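PDB 5BN1: acetylxylan esterase, which removes acetyl side groups from the xylose backbone units of xylan and xylo-oligosaccharides, as a serine esterase of the GDSL family. Local coordinates for residues S86-I91 with I132-F137; P136-G141 with W190-P195. The protein carries 1 engineered substitution. All coordinates share one frame; numbering follows the deposited sequence.

Contact 1 lies near the centre of the chain, where strands 84-88 and 130-134 run side by side in the five-stranded parallel sheet. Contact 2 follows directly: its first segment begins at Pro-136 and Phe-137, where contact 1 ends, and leads out to the loop 190-195 ahead of helix 197-211. The two centres are about 13 Å apart, and the contacts touch where Ile-91 CG2 packs against Val-193 CG1. Both belong to the SGNH hydrolase fold. Together they connect the sheet core to the loop carrying Asp-191 and His-194, the inferred charge relay residues, with Asn-92, an inferred transition-state stabilizer, just past contact 1.

Contact 1 (S86-I91 with I132-F137); sequences SIMIGI and ILMTPF
Ile-87 bonds to both Ile-132 and Met-134, joining parallel neighbours of the central sheet of the SGNH hydrolase fold. Its N donates to Ile-132 O at 2.9 Å, and its O accepts from Met-134 N at 2.8 Å. Next along the chain a water joins the two backbones, accepting from Ile-89 N and donating to Met-134 O. On one face of the sheet Ile-87 CD1 packs beside Leu-133 CD2. Ser-86, Met-88, Ile-132 and Met-134 occupy the other, where Phe-207 of helix 197-211 covers Ser-86, Ile-132 and Met-134.

Met-88 can be followed outward. Its CB rests on Met-134 CB at 3.8 Å; CG, turned anti to the backbone N (chi1 -174°), comes alongside Thr-135 O, and SD lies 3.4 Å from that same oxygen. SD also approaches the edge of the Phe-137 ring, a Met-aromatic contact. The chain then bends at chi3 (52°), bringing CE near Met-134 CE.

Beyond the strands, Pro-136 packs its CB against Ile-91 at the start of helix 91-99. At Gly-90, the N-cap, a side chain would collide with Pro-136 CG and with the preceding carbonyl. Phe-137 N and O are buried without polar partners. Ile-91 CG1 lies 3.4 Å from Phe-137 O, and CD1 sits over one face of the Phe-137 ring in a CH-pi contact, 3.9 Å from its centroid.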
ATOM      1  N   SER A  86      -7.924 -32.287  16.919  1.00 13.97           N
ATOM      2  CA  SER A  86      -6.469 -32.382  16.972  1.00 13.73           C
ATOM      3  C   SER A  86      -5.927 -31.118  17.688  1.00 14.04           C
ATOM      4  O   SER A  86      -6.296 -29.997  17.355  1.00 15.10           O
ATOM      5  CB  SER A  86      -5.779 -32.455  15.592  1.00 13.63           C
ATOM      6  OG  SER A  86      -4.416 -32.564  15.701  1.00 16.41           O
ATOM      7  N   ILE A  87      -5.179 -31.375  18.752  1.00 13.79           N
ATOM      8  CA  ILE A  87      -4.606 -30.317  19.594  1.00 14.66           C
ATOM      9  C   ILE A  87      -3.099 -30.413  19.510  1.00 12.65           C
ATOM     10  O   ILE A  87      -2.471 -31.418  19.792  1.00 14.31           O
ATOM     11  CB  ILE A  87      -5.032 -30.431  21.098  1.00 14.69           C
ATOM     12  CG1 ILE A  87      -6.555 -30.543  21.125  1.00 15.18           C
ATOM     13  CG2 ILE A  87      -4.442 -29.288  21.893  1.00 16.02           C
ATOM     14  CD1 ILE A  87      -7.011 -31.052  22.521  1.00 18.44           C
ATOM     15  N   MET A  88      -2.429 -29.255  19.215  1.00 11.71           N
ATOM     16  CA  MET A  88      -0.965 -29.120  19.339  1.00 12.10           C
ATOM     17  C   MET A  88      -0.699 -27.780  19.983  1.00 12.51           C
ATOM     18  O   MET A  88      -0.790 -26.693  19.443  1.00 13.90           O
ATOM     19  CB  MET A  88      -0.169 -29.210  18.012  1.00 12.33           C
ATOM     20  CG  MET A  88       1.311 -29.205  18.274  1.00 13.70           C
ATOM     21  SD  MET A  88       2.354 -29.802  16.929  1.00 15.40           S
ATOM     22  CE  MET A  88       1.743 -28.800  15.599  1.00 16.93           C
ATOM     23  N   ILE A  89      -0.381 -27.901  21.305  1.00 12.36           N
ATOM     24  CA  ILE A  89      -0.183 -26.711  22.147  1.00 11.49           C
ATOM     25  C   ILE A  89       0.876 -26.993  23.183  1.00 12.95           C
ATOM     26  O   ILE A  89       1.158 -28.144  23.572  1.00 11.83           O
ATOM     27  CB  ILE A  89      -1.490 -26.260  22.794  1.00 11.78           C
ATOM     28  CG1 ILE A  89      -1.499 -24.778  23.219  1.00 13.00           C
ATOM     29  CG2 ILE A  89      -1.864 -27.258  23.960  1.00 13.02           C
ATOM     30  CD1 ILE A  89      -1.635 -23.827  22.013  1.00 13.84           C
ATOM     31  N   GLY A  90       1.598 -25.933  23.554  1.00 13.09           N
ATOM     32  CA  GLY A  90       2.732 -26.005  24.540  1.00 12.21           C
ATOM     33  C   GLY A  90       3.980 -25.291  24.125  1.00 11.66           C
ATOM     34  O   GLY A  90       4.769 -24.937  24.955  1.00 11.72           O
ATOM     35  N   ILE A  91       4.191 -25.095  22.798  1.00 11.22           N
ATOM     36  CA  ILE A  91       5.372 -24.369  22.411  1.00 11.89           C
ATOM     37  C   ILE A  91       5.481 -23.007  23.075  1.00 10.24           C
ATOM     38  O   ILE A  91       6.537 -22.668  23.596  1.00 11.62           O
ATOM     39  CB  ILE A  91       5.465 -24.245  20.891  1.00 12.11           C
ATOM     40  CG1 ILE A  91       5.822 -25.584  20.271  1.00 13.80           C
ATOM     41  CG2 ILE A  91       6.563 -23.212  20.490  1.00 14.21           C
ATOM     42  CD1 ILE A  91       5.728 -25.682  18.757  1.00 15.86           C
ATOM     43  N   ILE A 132      -7.001 -36.171  18.936  1.00 14.66           N
ATOM     44  CA  ILE A 132      -5.663 -36.450  18.660  1.00 14.48           C
ATOM     45  C   ILE A 132      -4.748 -35.420  19.360  1.00 15.51           C
ATOM     46  O   ILE A 132      -4.970 -34.249  19.176  1.00 17.02           O
ATOM     47  CB  ILE A 132      -5.303 -36.311  17.120  1.00 15.95           C
ATOM     48  CG1 ILE A 132      -6.275 -37.186  16.295  1.00 18.68           C
ATOM     49  CG2 ILE A 132      -3.891 -36.764  16.875  1.00 17.41           C
ATOM     50  CD1 ILE A 132      -7.144 -36.493  15.330  1.00 23.27           C
ATOM     51  N   LEU A 133      -3.927 -35.877  20.295  1.00 14.43           N
ATOM     52  CA  LEU A 133      -3.040 -35.006  21.037  1.00 15.07           C
ATOM     53  C   LEU A 133      -1.703 -35.130  20.400  1.00 13.62           C
ATOM     54  O   LEU A 133      -0.993 -36.095  20.395  1.00 14.79           O
ATOM     55  CB  LEU A 133      -2.958 -35.503  22.531  1.00 15.75           C
ATOM     56  CG  LEU A 133      -4.232 -35.105  23.208  1.00 16.70           C
ATOM     57  CD1 LEU A 133      -4.230 -35.795  24.584  1.00 18.81           C
ATOM     58  CD2 LEU A 133      -4.328 -33.655  23.504  1.00 24.47           C
ATOM     59  N   MET A 134      -1.247 -33.927  19.889  1.00 14.41           N
ATOM     60  CA  MET A 134       0.090 -33.835  19.397  1.00 15.05           C
ATOM     61  C   MET A 134       0.968 -33.097  20.363  1.00 12.27           C
ATOM     62  O   MET A 134       0.598 -32.096  20.906  1.00 14.20           O
ATOM     63  CB  MET A 134       0.073 -32.968  18.103  1.00 14.69           C
ATOM     64  CG  MET A 134      -0.849 -33.463  17.025  1.00 14.62           C
ATOM     65  SD  MET A 134      -0.961 -32.384  15.465  1.00 17.15           S
ATOM     66  CE  MET A 134       0.696 -32.647  14.875  1.00 20.02           C
ATOM     67  N   THR A 135       2.136 -33.599  20.584  1.00 11.92           N
ATOM     68  CA  THR A 135       3.085 -32.958  21.529  1.00 11.61           C
ATOM     69  C   THR A 135       3.528 -31.612  20.933  1.00 11.90           C
ATOM     70  O   THR A 135       3.547 -31.493  19.686  1.00 11.70           O
ATOM     71  CB  THR A 135       4.366 -33.732  21.840  1.00 13.29           C
ATOM     72  OG1 THR A 135       5.160 -34.003  20.653  1.00 13.32           O
ATOM     73  CG2 THR A 135       4.004 -35.134  22.396  1.00 14.17           C
ATOM     74  N   PRO A 136       3.786 -30.633  21.754  1.00 12.06           N
ATOM     75  CA  PRO A 136       4.686 -29.552  21.277  1.00 11.74           C
ATOM     76  C   PRO A 136       6.016 -30.158  20.899  1.00 12.09           C
ATOM     77  O   PRO A 136       6.400 -31.334  21.094  1.00 11.40           O
ATOM     78  CB  PRO A 136       4.674 -28.618  22.464  1.00 11.97           C
ATOM     79  CG  PRO A 136       4.745 -29.561  23.684  1.00 12.34           C
ATOM     80  CD  PRO A 136       3.723 -30.573  23.269  1.00 12.41           C
ATOM     81  N   PHE A 137       6.926 -29.292  20.381  1.00 11.99           N
ATOM     82  CA  PHE A 137       8.228 -29.703  19.988  1.00 11.33           C
ATOM     83  C   PHE A 137       9.175 -28.473  20.019  1.00 10.85           C
ATOM     84  O   PHE A 137       8.699 -27.338  20.057  1.00 11.08           O
ATOM     85  CB  PHE A 137       8.232 -30.284  18.511  1.00 10.62           C
ATOM     86  CG  PHE A 137       7.783 -29.331  17.444  1.00 10.74           C
ATOM     87  CD1 PHE A 137       8.721 -28.447  16.948  1.00 12.87           C
ATOM     88  CD2 PHE A 137       6.483 -29.271  17.011  1.00 11.67           C
ATOM     89  CE1 PHE A 137       8.296 -27.486  16.010  1.00 11.94           C
ATOM     90  CE2 PHE A 137       6.057 -28.349  16.113  1.00 12.04           C
ATOM     91  CZ  PHE A 137       6.953 -27.431  15.636  1.00 11.50           C
TER
HETATM   92  O   HOH W   1      -0.778 -30.479  22.691  1.00 14.13           O

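Contact 2 (P136-G141 with W190-P195); sequences PFYIEG and WDRVHP
Ile-139 and Arg-192 draw the two loops together through one backbone hydrogen bond, Ile-139 N to Arg-192 O at 2.8 Å. The tight part lies around it. Ile-139, centre of an inverse gamma turn, packs CB and CG1 against that same carbonyl oxygen and sends CD1 across to Pro-195 CB. Val-193 CG2 meets the edge of the Tyr-138 ring, while Val-193 O lies 3.4 Å from Phe-137 CE1 at that ring's edge. The buried Arg-192 side chain belongs here too: CG lies 3.1 Å from Ile-139 O, and a bend at chi3 (-81°) carries the guanidinium beneath Tyr-138 OH, which stands 3.0 Å above the plane over its centre. Arg-192 NH1 forms a salt bridge with Glu-140 OE1 at 2.9 Å, the carboxylate turned 89° from the guanidinium; Glu-140 OE2 accepts from Asn-142 N. A leucine in place of Arg-192 would probably leave the Glu-140 carboxylate without this salt-bridge partner and Tyr-138 OH without the flat group beneath it.

The looser side is that of the partly exposed Asp-191 and His-194, where a water bridges Tyr-138 OH and Asp-191 O; the hydroxyl is also hydrogen-bonded to Tyr-184 of the second subunit. Asp-191 OD1 accepts from Val-193 N, closing an Asx turn, and from His-194 N, which makes it an Asx motif; the two bonds hold the carboxylate in place. Its OD2 accepts from His-194 ND1 at 2.7 Å, in the plane of the imidazole, and His-194 NE2 is hydrogen-bonded to Ser-15 OG. This is consistent with the Ser-His-Asp catalytic triad of SGNH hydrolases, with Asp and His on one short loop.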
ATOM      1  N   PRO A 136       3.786 -30.633  21.754  1.00 12.06           N
ATOM      2  CA  PRO A 136       4.686 -29.552  21.277  1.00 11.74           C
ATOM      3  C   PRO A 136       6.016 -30.158  20.899  1.00 12.09           C
ATOM      4  O   PRO A 136       6.400 -31.334  21.094  1.00 11.40           O
ATOM      5  CB  PRO A 136       4.674 -28.618  22.464  1.00 11.97           C
ATOM      6  CG  PRO A 136       4.745 -29.561  23.684  1.00 12.34           C
ATOM      7  CD  PRO A 136       3.723 -30.573  23.269  1.00 12.41           C
ATOM      8  N   PHE A 137       6.926 -29.292  20.381  1.00 11.99           N
ATOM      9  CA  PHE A 137       8.228 -29.703  19.988  1.00 11.33           C
ATOM     10  C   PHE A 137       9.175 -28.473  20.019  1.00 10.85           C
ATOM     11  O   PHE A 137       8.699 -27.338  20.057  1.00 11.08           O
ATOM     12  CB  PHE A 137       8.232 -30.284  18.511  1.00 10.62           C
ATOM     13  CG  PHE A 137       7.783 -29.331  17.444  1.00 10.74           C
ATOM     14  CD1 PHE A 137       8.721 -28.447  16.948  1.00 12.87           C
ATOM     15  CD2 PHE A 137       6.483 -29.271  17.011  1.00 11.67           C
ATOM     16  CE1 PHE A 137       8.296 -27.486  16.010  1.00 11.94           C
ATOM     17  CE2 PHE A 137       6.057 -28.349  16.113  1.00 12.04           C
ATOM     18  CZ  PHE A 137       6.953 -27.431  15.636  1.00 11.50           C
ATOM     19  N   TYR A 138      10.447 -28.810  19.951  1.00 10.96           N
ATOM     20  CA  TYR A 138      11.505 -27.777  19.850  1.00 11.26           C
ATOM     21  C   TYR A 138      12.539 -28.359  18.970  1.00 12.84           C
ATOM     22  O   TYR A 138      13.020 -29.484  19.208  1.00 12.55           O
ATOM     23  CB  TYR A 138      12.018 -27.355  21.194  1.00 11.88           C
ATOM     24  CG  TYR A 138      12.917 -26.139  21.213  1.00 10.90           C
ATOM     25  CD1 TYR A 138      12.485 -24.954  20.664  1.00 11.13           C
ATOM     26  CD2 TYR A 138      14.124 -26.154  21.875  1.00 10.94           C
ATOM     27  CE1 TYR A 138      13.238 -23.816  20.724  1.00 11.01           C
ATOM     28  CE2 TYR A 138      14.900 -24.992  21.920  1.00 10.45           C
ATOM     29  CZ  TYR A 138      14.432 -23.843  21.377  1.00 11.48           C
ATOM     30  OH  TYR A 138      15.232 -22.702  21.510  1.00 12.69           O
ATOM     31  N   ILE A 139      12.889 -27.618  17.885  1.00 10.42           N
ATOM     32  CA  ILE A 139      13.761 -28.224  16.907  1.00 11.47           C
ATOM     33  C   ILE A 139      15.201 -28.006  17.324  1.00 11.64           C
ATOM     34  O   ILE A 139      15.905 -27.043  16.987  1.00 12.99           O
ATOM     35  CB  ILE A 139      13.448 -27.638  15.487  1.00 10.70           C
ATOM     36  CG1 ILE A 139      12.008 -27.827  15.156  1.00 11.97           C
ATOM     37  CG2 ILE A 139      14.411 -28.277  14.438  1.00 12.43           C
ATOM     38  CD1 ILE A 139      11.527 -27.150  13.864  1.00 13.80           C
ATOM     39  N   GLU A 140      15.691 -28.922  18.188  1.00 10.95           N
ATOM     40  CA  GLU A 140      16.955 -28.793  18.893  1.00 11.24           C
ATOM     41  C   GLU A 140      17.333 -30.213  19.316  1.00 14.87           C
ATOM     42  O   GLU A 140      16.496 -30.846  19.996  1.00 13.88           O
ATOM     43  CB  GLU A 140      16.777 -27.884  20.184  1.00 12.73           C
ATOM     44  CG  GLU A 140      17.969 -27.925  21.077  1.00 13.38           C
ATOM     45  CD  GLU A 140      19.255 -27.615  20.385  1.00 14.64           C
ATOM     46  OE1 GLU A 140      19.391 -26.485  19.783  1.00 13.85           O
ATOM     47  OE2 GLU A 140      20.193 -28.494  20.351  1.00 16.79           O
ATOM     48  N   GLY A 141      18.430 -30.773  18.843  1.00 14.72           N
ATOM     49  CA  GLY A 141      18.782 -32.160  19.132  1.00 16.15           C
ATOM     50  C   GLY A 141      19.469 -32.372  20.449  1.00 17.79           C
ATOM     51  O   GLY A 141      19.540 -33.540  20.904  1.00 17.91           O
ATOM     52  N   TRP A 190      15.278 -21.444  11.628  1.00 12.38           N
ATOM     53  CA  TRP A 190      16.184 -20.529  12.252  1.00 11.21           C
ATOM     54  C   TRP A 190      15.872 -20.317  13.758  1.00 12.46           C
ATOM     55  O   TRP A 190      16.833 -20.233  14.524  1.00 12.21           O
ATOM     56  CB  TRP A 190      16.216 -19.171  11.593  1.00 13.22           C
ATOM     57  CG  TRP A 190      17.097 -19.032  10.379  1.00 13.08           C
ATOM     58  CD1 TRP A 190      17.779 -19.988   9.723  1.00 14.54           C
ATOM     59  CD2 TRP A 190      17.354 -17.773   9.710  1.00 14.59           C
ATOM     60  NE1 TRP A 190      18.486 -19.385   8.659  1.00 14.77           N
ATOM     61  CE2 TRP A 190      18.251 -18.057   8.662  1.00 15.60           C
ATOM     62  CE3 TRP A 190      16.957 -16.476   9.937  1.00 15.13           C
ATOM     63  CZ2 TRP A 190      18.721 -17.043   7.819  1.00 17.28           C
ATOM     64  CZ3 TRP A 190      17.414 -15.429   9.024  1.00 18.07           C
ATOM     65  CH2 TRP A 190      18.316 -15.758   8.062  1.00 16.62           C
ATOM     66  N   ASP A 191      14.596 -20.221  14.103  1.00 12.07           N
ATOM     67  CA  ASP A 191      14.288 -19.915  15.518  1.00 12.17           C
ATOM     68  C   ASP A 191      13.955 -21.230  16.268  1.00 11.48           C
ATOM     69  O   ASP A 191      13.567 -21.101  17.434  1.00 12.15           O
ATOM     70  CB  ASP A 191      13.107 -18.935  15.568  1.00 11.10           C
ATOM     71  CG  ASP A 191      11.835 -19.438  15.045  1.00 14.17           C
ATOM     72  OD1 ASP A 191      11.654 -20.659  14.758  1.00 12.60           O
ATOM     73  OD2 ASP A 191      10.888 -18.585  14.859  1.00 15.54           O
ATOM     74  N   ARG A 192      14.173 -22.378  15.680  1.00 10.80           N
ATOM     75  CA  ARG A 192      13.903 -23.661  16.310  1.00 11.16           C
ATOM     76  C   ARG A 192      12.470 -23.940  16.549  1.00 11.58           C
ATOM     77  O   ARG A 192      12.226 -24.973  17.255  1.00 13.51           O
ATOM     78  CB  ARG A 192      14.853 -23.949  17.515  1.00 12.00           C
ATOM     79  CG  ARG A 192      16.328 -23.978  17.142  1.00 11.22           C
ATOM     80  CD  ARG A 192      17.239 -24.217  18.322  1.00 11.83           C
ATOM     81  NE  ARG A 192      17.463 -22.945  19.071  1.00 11.89           N
ATOM     82  CZ  ARG A 192      18.016 -22.872  20.289  1.00 12.49           C
ATOM     83  NH1 ARG A 192      18.479 -23.976  20.808  1.00 12.56           N
ATOM     84  NH2 ARG A 192      18.182 -21.741  20.928  1.00 13.38           N
ATOM     85  N   VAL A 193      11.549 -23.163  16.052  1.00 11.50           N
ATOM     86  CA  VAL A 193      10.139 -23.362  16.232  1.00 11.69           C
ATOM     87  C   VAL A 193       9.395 -23.409  14.920  1.00 12.96           C
ATOM     88  O   VAL A 193       8.648 -24.348  14.659  1.00 13.76           O
ATOM     89  CB  VAL A 193       9.561 -22.323  17.156  1.00 12.63           C
ATOM     90  CG1 VAL A 193       8.042 -22.378  17.178  1.00 14.78           C
ATOM     91  CG2 VAL A 193      10.169 -22.533  18.561  1.00 11.88           C
ATOM     92  N   HIS A 194       9.520 -22.356  14.080  1.00 13.40           N
ATOM     93  CA  HIS A 194       8.749 -22.166  12.893  1.00 13.61           C
ATOM     94  C   HIS A 194       9.513 -22.753  11.711  1.00 16.57           C
ATOM     95  O   HIS A 194      10.517 -22.147  11.282  1.00 15.12           O
ATOM     96  CB  HIS A 194       8.540 -20.694  12.636  1.00 13.96           C
ATOM     97  CG  HIS A 194       7.724 -20.042  13.714  1.00 14.87           C
ATOM     98  ND1 HIS A 194       8.268 -19.300  14.684  1.00 15.50           N
ATOM     99  CD2 HIS A 194       6.388 -20.114  13.969  1.00 17.74           C
ATOM    100  CE1 HIS A 194       7.312 -18.810  15.458  1.00 19.56           C
ATOM    101  NE2 HIS A 194       6.181 -19.355  15.094  1.00 18.29           N
ATOM    102  N   PRO A 195       9.100 -23.884  11.203  1.00 14.79           N
ATOM    103  CA  PRO A 195       9.897 -24.564  10.224  1.00 15.04           C
ATOM    104  C   PRO A 195       9.561 -24.264   8.748  1.00 13.81           C
ATOM    105  O   PRO A 195       8.552 -23.648   8.460  1.00 15.65           O
ATOM    106  CB  PRO A 195       9.698 -26.041  10.518  1.00 16.56           C
ATOM    107  CG  PRO A 195       8.353 -26.064  10.895  1.00 18.62           C
ATOM    108  CD  PRO A 195       7.979 -24.755  11.617  1.00 15.70           C
TER
HETATM  109  O   HOH W   2      14.321 -20.217  20.160  1.00 14.18           O